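Local coordinates for protein adenosylmethionine-8-amino-7-oxononanoate aminotransferase (Methanocaldococcus jannaschii, PDB 6ZHK) that probably transfers the amino group of S-adenosyl-L-methionine to 7-keto-8-aminopelargonic acid, a pyridoxal-phosphate-dependent step of biotin synthesis, at residues H23-M28 and L170-F175; S60-N65 and Y429-G434; D121-V126 and V160-V165. All coordinates share one frame; numbering follows the deposited sequence. Where two conformers were deposited one is given.

Three contacts illustrate how a pyridoxal-phosphate aminotransferase assembles its active site from parts far apart in sequence. Interactions 1 and 2, whose centres lie about 17 Å apart, join directly where R431 NH2 reaches Y25 O at 3.0 Å; both residues are predicted to recognise substrate. Interaction 3 carries G122 and A123 of the predicted cofactor site, and its centre is about 15 Å from that of interaction 1, the two meeting where M163 SD packs on H172 CD2. Interactions 2 and 3 do not touch, their nearest atoms being about 10 Å apart. W63 of interaction 2 comes close to K301, the predicted cofactor lysine, which carries no cofactor here. All three contacts also meet the second subunit.

Interaction 1: H23-M28 and L170-F175; sequences HPYTQM and LFHGVF
Y25 and F171 form a T-shaped (edge-to-face) aromatic pair, with centroids 4.9 Å apart and planes at 76°. Followed outward, the tyrosine leaves the loop with its CB pointing to the side of helix 169-172, and it is the end of the ring that comes nearer. The CE1 edge makes the main contact: CE1 stands 3.6 Å above the plane of F171, over its centre, and approaches F171 CG to 3.7 Å. CZ passes F171 CD2, and the hydroxyl ends beside the same atom, with OH 3.5 Å from CD2. Y25 OH also lies obliquely to the H172 ring, 4.0 Å from NE2; the two polar atoms are tied through D158, whose OD1 is hydrogen-bonded to both. A serine in place of F171 would probably leave the CE1 edge of Y25 without its aromatic face and the tyrosine ring freer to turn. Y25 is predicted to recognise substrate and to stack on the adenine of S-adenosylmethionine, so the pair probably lines that site. Y334 of the second subunit meets the F171 ring, and G336 of that subunit packs on Y25. Within the same chain, H172 and F175 rest on M163 of helix 160-165, setting helix 169-172 against it.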
loop_
_atom_site.group_PDB
_atom_site.type_symbol
_atom_site.label_atom_id
_atom_site.label_comp_id
_atom_site.label_asym_id
_atom_site.label_seq_id
_atom_site.Cartn_x
_atom_site.Cartn_y
_atom_site.Cartn_z
ATOM N N HIS A 23 -0.332 10.929 -13.291
ATOM C CA HIS A 23 0.882 10.824 -12.479
ATOM C C HIS A 23 0.597 11.279 -11.055
ATOM O O HIS A 23 -0.273 12.117 -10.827
ATOM C CB HIS A 23 1.998 11.706 -13.061
ATOM C CG HIS A 23 2.679 11.059 -14.230
ATOM N ND1 HIS A 23 3.970 10.590 -14.124
ATOM C CD2 HIS A 23 2.239 10.774 -15.483
ATOM C CE1 HIS A 23 4.341 10.018 -15.277
ATOM N NE2 HIS A 23 3.269 10.140 -16.145
ATOM N N PRO A 24 1.335 10.718 -10.060
ATOM C CA PRO A 24 1.194 11.133 -8.661
ATOM C C PRO A 24 1.776 12.553 -8.495
ATOM O O PRO A 24 2.776 12.888 -9.144
ATOM C CB PRO A 24 2.104 10.115 -7.935
ATOM C CG PRO A 24 3.153 9.637 -8.994
ATOM C CD PRO A 24 2.300 9.610 -10.259
ATOM N N TYR A 25 1.164 13.349 -7.605
ATOM C CA TYR A 25 1.642 14.662 -7.180
ATOM C C TYR A 25 2.022 15.511 -8.400
ATOM O O TYR A 25 3.083 16.089 -8.410
ATOM C CB TYR A 25 2.851 14.574 -6.226
ATOM C CG TYR A 25 2.407 14.461 -4.784
ATOM C CD1 TYR A 25 2.120 15.592 -4.043
ATOM C CD2 TYR A 25 2.219 13.220 -4.195
ATOM C CE1 TYR A 25 1.661 15.506 -2.726
ATOM C CE2 TYR A 25 1.786 13.101 -2.871
ATOM C CZ TYR A 25 1.536 14.251 -2.142
ATOM O OH TYR A 25 1.075 14.164 -0.854
ATOM N N THR A 26 1.170 15.579 -9.431
ATOM C CA THR A 26 1.612 16.256 -10.631
ATOM C C THR A 26 0.414 16.952 -11.286
ATOM O O THR A 26 -0.628 16.330 -11.527
ATOM C CB THR A 26 2.140 15.209 -11.647
ATOM O OG1 THR A 26 3.358 14.551 -11.245
ATOM C CG2 THR A 26 2.374 15.806 -13.033
ATOM N N GLN A 27 0.589 18.236 -11.627
ATOM C CA GLN A 27 -0.446 18.946 -12.359
ATOM C C GLN A 27 -0.316 18.516 -13.811
ATOM O O GLN A 27 0.596 18.975 -14.506
ATOM C CB GLN A 27 -0.279 20.470 -12.172
ATOM C CG GLN A 27 -1.144 21.298 -13.092
ATOM C CD GLN A 27 -2.572 20.818 -13.182
ATOM O OE1 GLN A 27 -2.946 20.234 -14.187
ATOM N NE2 GLN A 27 -3.366 21.019 -12.127
ATOM N N MET A 28 -1.264 17.695 -14.291
ATOM C CA MET A 28 -1.097 16.986 -15.550
ATOM C C MET A 28 -1.161 17.977 -16.726
ATOM O O MET A 28 -0.606 17.703 -17.783
ATOM C CB MET A 28 -2.190 15.928 -15.694
ATOM C CG MET A 28 -1.919 14.638 -14.810
ATOM S SD MET A 28 -0.211 13.971 -15.032
ATOM C CE MET A 28 -0.422 13.391 -16.718
ATOM N N LEU A 170 -1.689 21.881 2.698
ATOM C CA LEU A 170 -1.799 22.094 1.258
ATOM C C LEU A 170 -2.238 20.797 0.583
ATOM O O LEU A 170 -3.109 20.839 -0.294
ATOM C CB LEU A 170 -0.438 22.542 0.682
ATOM C CG LEU A 170 -0.357 22.692 -0.841
ATOM C CD1 LEU A 170 -1.178 23.860 -1.395
ATOM C CD2 LEU A 170 1.122 22.768 -1.292
ATOM N N PHE A 171 -1.541 19.692 0.931
ATOM C CA PHE A 171 -1.820 18.418 0.250
ATOM C C PHE A 171 -3.190 17.818 0.610
ATOM O O PHE A 171 -3.849 17.173 -0.240
ATOM C CB PHE A 171 -0.721 17.383 0.552
ATOM C CG PHE A 171 0.675 17.751 0.111
ATOM C CD1 PHE A 171 0.880 18.710 -0.888
ATOM C CD2 PHE A 171 1.784 17.179 0.739
ATOM C CE1 PHE A 171 2.164 19.038 -1.308
ATOM C CE2 PHE A 171 3.061 17.544 0.329
ATOM C CZ PHE A 171 3.253 18.455 -0.688
ATOM N N HIS A 172 -3.581 17.944 1.893
ATOM C CA HIS A 172 -4.694 17.138 2.394
ATOM C C HIS A 172 -5.872 17.957 2.965
ATOM O O HIS A 172 -6.904 17.388 3.288
ATOM C CB HIS A 172 -4.142 16.256 3.523
ATOM C CG HIS A 172 -2.988 15.402 3.099
ATOM N ND1 HIS A 172 -1.979 15.025 3.994
ATOM C CD2 HIS A 172 -2.778 14.723 1.973
ATOM C CE1 HIS A 172 -1.159 14.203 3.357
ATOM N NE2 HIS A 172 -1.636 13.987 2.129
ATOM N N GLY A 173 -5.736 19.287 3.055
ATOM C CA GLY A 173 -6.697 20.196 3.660
ATOM C C GLY A 173 -8.107 20.078 3.052
ATOM O O GLY A 173 -9.114 20.158 3.777
ATOM N N VAL A 174 -8.192 19.919 1.747
ATOM C CA VAL A 174 -9.504 19.723 1.132
ATOM C C VAL A 174 -10.272 18.491 1.662
ATOM O O VAL A 174 -11.514 18.428 1.594
ATOM C CB VAL A 174 -9.352 19.721 -0.390
ATOM C CG1 VAL A 174 -8.641 18.476 -0.933
ATOM C CG2 VAL A 174 -10.721 19.923 -1.061
ATOM N N PHE A 175 -9.546 17.469 2.144
ATOM C CA PHE A 175 -10.180 16.219 2.588
ATOM C C PHE A 175 -10.694 16.278 4.031
ATOM O O PHE A 175 -11.166 15.255 4.554
ATOM C CB PHE A 175 -9.208 15.055 2.348
ATOM C CG PHE A 175 -8.918 14.867 0.890
ATOM C CD1 PHE A 175 -9.902 14.356 0.036
ATOM C CD2 PHE A 175 -7.721 15.296 0.332
ATOM C CE1 PHE A 175 -9.672 14.257 -1.332
ATOM C CE2 PHE A 175 -7.493 15.162 -1.027
ATOM C CZ PHE A 175 -8.468 14.649 -1.849
#

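Interaction 2: S60-N65 and Y429-G434; sequences SSIWCN and YMRPIG
Apolar packing of I62 and W63 on R431 and I433, with one bridging water, joins the turn 60-65 to the loop after strand 428-429, which runs parallel to strand 54-57 in the small mixed sheet. S60 to W63 all have positive phi and psi, giving a short, weakly bonded left-handed helical turn. S60 O accepts from C64 N and N65 N, which reach it from opposite faces of its carbonyl plane. The I62 CD1 tip lies 3.7 Å from R431 CD, on the aliphatic part of that side chain, and 4.0 Å from Y429 OH. R431 offers that carbon because its chain runs extended, with CG anti to the backbone N (chi1 -175°), and its NH2 goes on to Y25 O. W63 presents the rim of its indole: I433 CD1 lies near the ring plane, 3.9 Å from CZ2. W63 NE1 donates to a water at 2.8 Å, which donates in turn to R431 O at 3.0 Å, linking the indole of W63 to the backbone of R431. I62 O is hydrogen-bonded to K301 NZ, and T89 and G92 of the second subunit pack on I62 and R431. The arrangement is that of a class-III aminotransferase active site at the dimer interface, where R431 is predicted to bind substrate, consistent with an arginine held ready for a carboxylate.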
loop_
_atom_site.group_PDB
_atom_site.type_symbol
_atom_site.label_atom_id
_atom_site.label_comp_id
_atom_site.label_asym_id
_atom_site.label_seq_id
_atom_site.Cartn_x
_atom_site.Cartn_y
_atom_site.Cartn_z
ATOM N N SER A 60 17.432 10.436 -4.704
ATOM C CA SER A 60 17.294 9.000 -4.479
ATOM C C SER A 60 15.935 8.481 -4.889
ATOM O O SER A 60 15.385 7.641 -4.191
ATOM C CB SER A 60 17.564 8.682 -3.025
ATOM O OG SER A 60 18.939 8.901 -2.755
ATOM N N SER A 61 15.441 8.901 -6.072
ATOM C CA SER A 61 14.148 8.386 -6.552
ATOM C C SER A 61 13.057 8.573 -5.472
ATOM O O SER A 61 12.192 7.707 -5.279
ATOM C CB SER A 61 14.210 6.973 -7.130
ATOM O OG SER A 61 15.225 6.852 -8.153
ATOM N N ILE A 62 13.101 9.765 -4.836
ATOM C CA ILE A 62 12.155 10.194 -3.808
ATOM C C ILE A 62 12.425 9.389 -2.520
ATOM O O ILE A 62 11.499 8.811 -1.875
ATOM C CB ILE A 62 10.674 10.202 -4.269
ATOM C CG1 ILE A 62 10.464 10.583 -5.741
ATOM C CG2 ILE A 62 9.783 11.028 -3.297
ATOM C CD1 ILE A 62 10.837 12.010 -6.077
ATOM N N TRP A 63 13.723 9.378 -2.151
ATOM C CA TRP A 63 14.164 9.202 -0.772
ATOM C C TRP A 63 14.085 7.712 -0.407
ATOM O O TRP A 63 14.011 7.385 0.785
ATOM C CB TRP A 63 13.348 10.053 0.239
ATOM C CG TRP A 63 12.997 11.471 -0.137
ATOM C CD1 TRP A 63 13.483 12.225 -1.161
ATOM C CD2 TRP A 63 12.004 12.297 0.517
ATOM N NE1 TRP A 63 12.875 13.466 -1.186
ATOM C CE2 TRP A 63 11.940 13.524 -0.193
ATOM C CE3 TRP A 63 11.142 12.102 1.603
ATOM C CZ2 TRP A 63 11.072 14.547 0.186
ATOM C CZ3 TRP A 63 10.279 13.111 1.978
ATOM C CH2 TRP A 63 10.284 14.337 1.302
ATOM N N CYS A 64 14.200 6.839 -1.406
ATOM C CA CYS A 64 14.262 5.395 -1.152
ATOM C C CYS A 64 15.551 4.707 -1.629
ATOM O O CYS A 64 15.863 3.591 -1.172
ATOM C CB CYS A 64 13.038 4.688 -1.730
ATOM S SG CYS A 64 12.979 4.746 -3.543
ATOM N N ASN A 65 16.240 5.270 -2.630
ATOM C CA ASN A 65 17.360 4.522 -3.215
ATOM C C ASN A 65 18.575 4.651 -2.289
ATOM O O ASN A 65 18.963 5.741 -1.973
ATOM C CB ASN A 65 17.606 4.998 -4.646
ATOM C CG ASN A 65 18.758 4.240 -5.288
ATOM O OD1 ASN A 65 19.922 4.409 -4.917
ATOM N ND2 ASN A 65 18.400 3.256 -6.096
ATOM N N TYR A 429 19.279 15.213 -11.281
ATOM C CA TYR A 429 17.845 15.151 -11.102
ATOM C C TYR A 429 17.586 15.538 -9.650
ATOM O O TYR A 429 18.078 14.869 -8.724
ATOM C CB TYR A 429 17.304 13.719 -11.297
ATOM C CG TYR A 429 15.841 13.625 -10.907
ATOM C CD1 TYR A 429 14.888 14.477 -11.452
ATOM C CD2 TYR A 429 15.427 12.660 -10.006
ATOM C CE1 TYR A 429 13.536 14.412 -11.078
ATOM C CE2 TYR A 429 14.088 12.552 -9.644
ATOM C CZ TYR A 429 13.151 13.431 -10.177
ATOM O OH TYR A 429 11.880 13.320 -9.675
ATOM N N MET A 430 16.815 16.614 -9.462
ATOM C CA MET A 430 16.403 17.036 -8.154
ATOM C C MET A 430 14.917 17.379 -8.217
ATOM O O MET A 430 14.509 18.076 -9.153
ATOM C CB MET A 430 17.238 18.268 -7.763
ATOM C CG MET A 430 16.953 18.805 -6.343
ATOM S SD MET A 430 15.469 19.836 -6.146
ATOM C CE MET A 430 15.732 21.268 -7.206
ATOM N N ARG A 431 14.114 16.836 -7.268
ATOM C CA ARG A 431 12.712 17.235 -7.129
ATOM C C ARG A 431 12.558 18.144 -5.913
ATOM O O ARG A 431 12.838 17.717 -4.797
ATOM C CB ARG A 431 11.747 16.044 -6.962
ATOM C CG ARG A 431 10.287 16.481 -6.931
ATOM C CD ARG A 431 9.364 15.274 -6.844
ATOM N NE ARG A 431 7.965 15.627 -6.645
ATOM C CZ ARG A 431 7.093 15.855 -7.634
ATOM N NH1 ARG A 431 7.468 15.832 -8.924
ATOM N NH2 ARG A 431 5.852 16.132 -7.303
ATOM N N PRO A 432 12.052 19.392 -6.074
ATOM C CA PRO A 432 11.910 20.289 -4.939
ATOM C C PRO A 432 10.538 20.129 -4.300
ATOM O O PRO A 432 9.654 19.446 -4.830
ATOM C CB PRO A 432 12.033 21.628 -5.683
ATOM C CG PRO A 432 11.159 21.401 -6.942
ATOM C CD PRO A 432 11.583 19.985 -7.342
ATOM N N ILE A 433 10.354 20.760 -3.142
ATOM C CA ILE A 433 9.008 20.944 -2.622
ATOM C C ILE A 433 8.822 22.443 -2.431
ATOM O O ILE A 433 9.529 23.012 -1.614
ATOM C CB ILE A 433 8.792 20.173 -1.300
ATOM C CG1 ILE A 433 9.084 18.674 -1.498
ATOM C CG2 ILE A 433 7.353 20.441 -0.799
ATOM C CD1 ILE A 433 9.098 17.863 -0.248
ATOM N N GLY A 434 7.916 23.044 -3.235
ATOM C CA GLY A 434 7.730 24.499 -3.307
ATOM C C GLY A 434 9.060 25.236 -3.388
ATOM O O GLY A 434 9.850 24.973 -4.308
HETATM O O HOH W 1 12.183 15.257 -3.289
#

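Interaction 3: D121-V126 and V160-V165; sequences DGAEAV and VGAMSV
A123 and A162 touch through their methyl groups where the start of helix 122-140 crosses helix 160-165, their CB atoms 4.3 Å apart. The local axes cross at 75° and approach to 8.7 Å, and the two alanine CA atoms come within 5.9 Å; with only methyl groups between them, little side-chain bulk separates the backbones. The orientations differ, however. The CB of A162 points at the opposing helix, whereas that of A123 leaves its helix obliquely to it and also touches T159.

One turn further along, the CB of V126 points toward helix 160-165. Its CG1 is roughly anti to the backbone N (chi1 160°), which brings that methyl up against helix 160-165, near A162 CA at 4.4 Å and V165 CG2 at 4.3 Å. V126 and V165 thus meet methyl to methyl, and both rest on I232 of strand 228-234, so the crossing is seated on the large central sheet. V126 also touches C298 on strand 296-299 and lies near D268, a predicted cofactor ligand.

Polar bonds lie at the margins of the apolar contact. S164 OG donates to V160 O at 2.8 Å, from the face opposite that used by S164 N, and also bonds to F180 N. E127 OE2 takes the N-H of A162, while E127 of the second subunit takes that of V160.

Across the crossing itself the chemistry is purely van der Waals and nondirectional, so shape rather than charge sets the fit. Backbone N-H groups at the start of helix 160-165 are met by carboxylates, and the packed end of helix 122-140 includes G122 and A123, which are predicted to bind pyridoxal phosphate.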
loop_
_atom_site.group_PDB
_atom_site.type_symbol
_atom_site.label_atom_id
_atom_site.label_comp_id
_atom_site.label_asym_id
_atom_site.label_seq_id
_atom_site.Cartn_x
_atom_site.Cartn_y
_atom_site.Cartn_z
ATOM N N ASP A 121 3.702 -0.052 1.944
ATOM C CA ASP A 121 4.063 1.361 1.794
ATOM C C ASP A 121 4.094 1.978 3.190
ATOM O O ASP A 121 3.359 1.515 4.070
ATOM C CB ASP A 121 3.010 2.135 0.981
ATOM C CG ASP A 121 2.949 1.615 -0.447
ATOM O OD1 ASP A 121 4.015 1.198 -0.960
ATOM O OD2 ASP A 121 1.838 1.616 -1.058
ATOM N N GLY A 122 4.910 3.028 3.354
ATOM C CA GLY A 122 5.037 3.720 4.632
ATOM C C GLY A 122 3.687 4.284 5.109
ATOM O O GLY A 122 3.417 4.288 6.317
ATOM N N ALA A 123 2.836 4.725 4.168
ATOM C CA ALA A 123 1.541 5.231 4.608
ATOM C C ALA A 123 0.751 4.090 5.277
ATOM O O ALA A 123 0.029 4.332 6.235
ATOM C CB ALA A 123 0.745 5.816 3.438
ATOM N N GLU A 124 0.798 2.874 4.699
ATOM C CA GLU A 124 0.094 1.744 5.284
ATOM C C GLU A 124 0.712 1.388 6.650
ATOM O O GLU A 124 -0.018 1.011 7.557
ATOM C CB GLU A 124 0.290 0.513 4.380
ATOM C CG GLU A 124 -0.661 0.349 3.186
ATOM C CD GLU A 124 -0.282 -0.680 2.123
ATOM O OE1 GLU A 124 0.811 -1.266 2.201
ATOM O OE2 GLU A 124 -1.087 -0.923 1.179
ATOM N N ALA A 125 2.042 1.502 6.776
ATOM C CA ALA A 125 2.678 1.174 8.039
ATOM C C ALA A 125 2.142 2.105 9.128
ATOM O O ALA A 125 1.910 1.698 10.266
ATOM C CB ALA A 125 4.179 1.336 7.916
ATOM N N VAL A 126 1.941 3.368 8.773
ATOM C CA VAL A 126 1.409 4.345 9.727
ATOM C C VAL A 126 -0.082 4.060 10.019
ATOM O O VAL A 126 -0.530 4.114 11.146
ATOM C CB VAL A 126 1.646 5.753 9.138
ATOM C CG1 VAL A 126 0.732 6.768 9.790
ATOM C CG2 VAL A 126 3.097 6.166 9.259
ATOM N N VAL A 160 -6.370 7.921 4.125
ATOM C CA VAL A 160 -7.190 8.786 5.010
ATOM C C VAL A 160 -6.636 8.816 6.441
ATOM O O VAL A 160 -6.573 9.851 7.081
ATOM C CB VAL A 160 -8.657 8.339 4.957
ATOM C CG1 VAL A 160 -9.508 8.966 6.050
ATOM C CG2 VAL A 160 -9.218 8.705 3.571
ATOM N N GLY A 161 -6.268 7.655 6.975
ATOM C CA GLY A 161 -5.652 7.612 8.291
ATOM C C GLY A 161 -4.343 8.385 8.371
ATOM O O GLY A 161 -4.150 9.188 9.329
ATOM N N ALA A 162 -3.469 8.151 7.354
ATOM C CA ALA A 162 -2.203 8.897 7.323
ATOM C C ALA A 162 -2.453 10.401 7.211
ATOM O O ALA A 162 -1.762 11.177 7.842
ATOM C CB ALA A 162 -1.337 8.419 6.142
ATOM N N MET A 163 -3.411 10.803 6.362
ATOM C CA MET A 163 -3.673 12.244 6.196
ATOM C C MET A 163 -4.185 12.833 7.531
ATOM O O MET A 163 -3.907 13.990 7.803
ATOM C CB MET A 163 -4.772 12.524 5.136
ATOM C CG MET A 163 -4.311 12.266 3.723
ATOM S SD MET A 163 -5.528 12.946 2.552
ATOM C CE MET A 163 -6.836 11.716 2.657
ATOM N N SER A 164 -5.027 12.100 8.272
ATOM C CA SER A 164 -5.673 12.612 9.504
ATOM C C SER A 164 -4.589 13.003 10.503
ATOM O O SER A 164 -4.666 14.079 11.093
ATOM C CB SER A 164 -6.609 11.601 10.187
ATOM O OG SER A 164 -7.659 11.301 9.279
ATOM N N VAL A 165 -3.570 12.157 10.607
ATOM C CA VAL A 165 -2.595 12.396 11.673
ATOM C C VAL A 165 -1.500 13.323 11.197
ATOM O O VAL A 165 -0.736 13.881 12.028
ATOM C CB VAL A 165 -2.015 11.120 12.289
ATOM C CG1 VAL A 165 -3.055 10.282 13.025
ATOM C CG2 VAL A 165 -1.199 10.296 11.290
#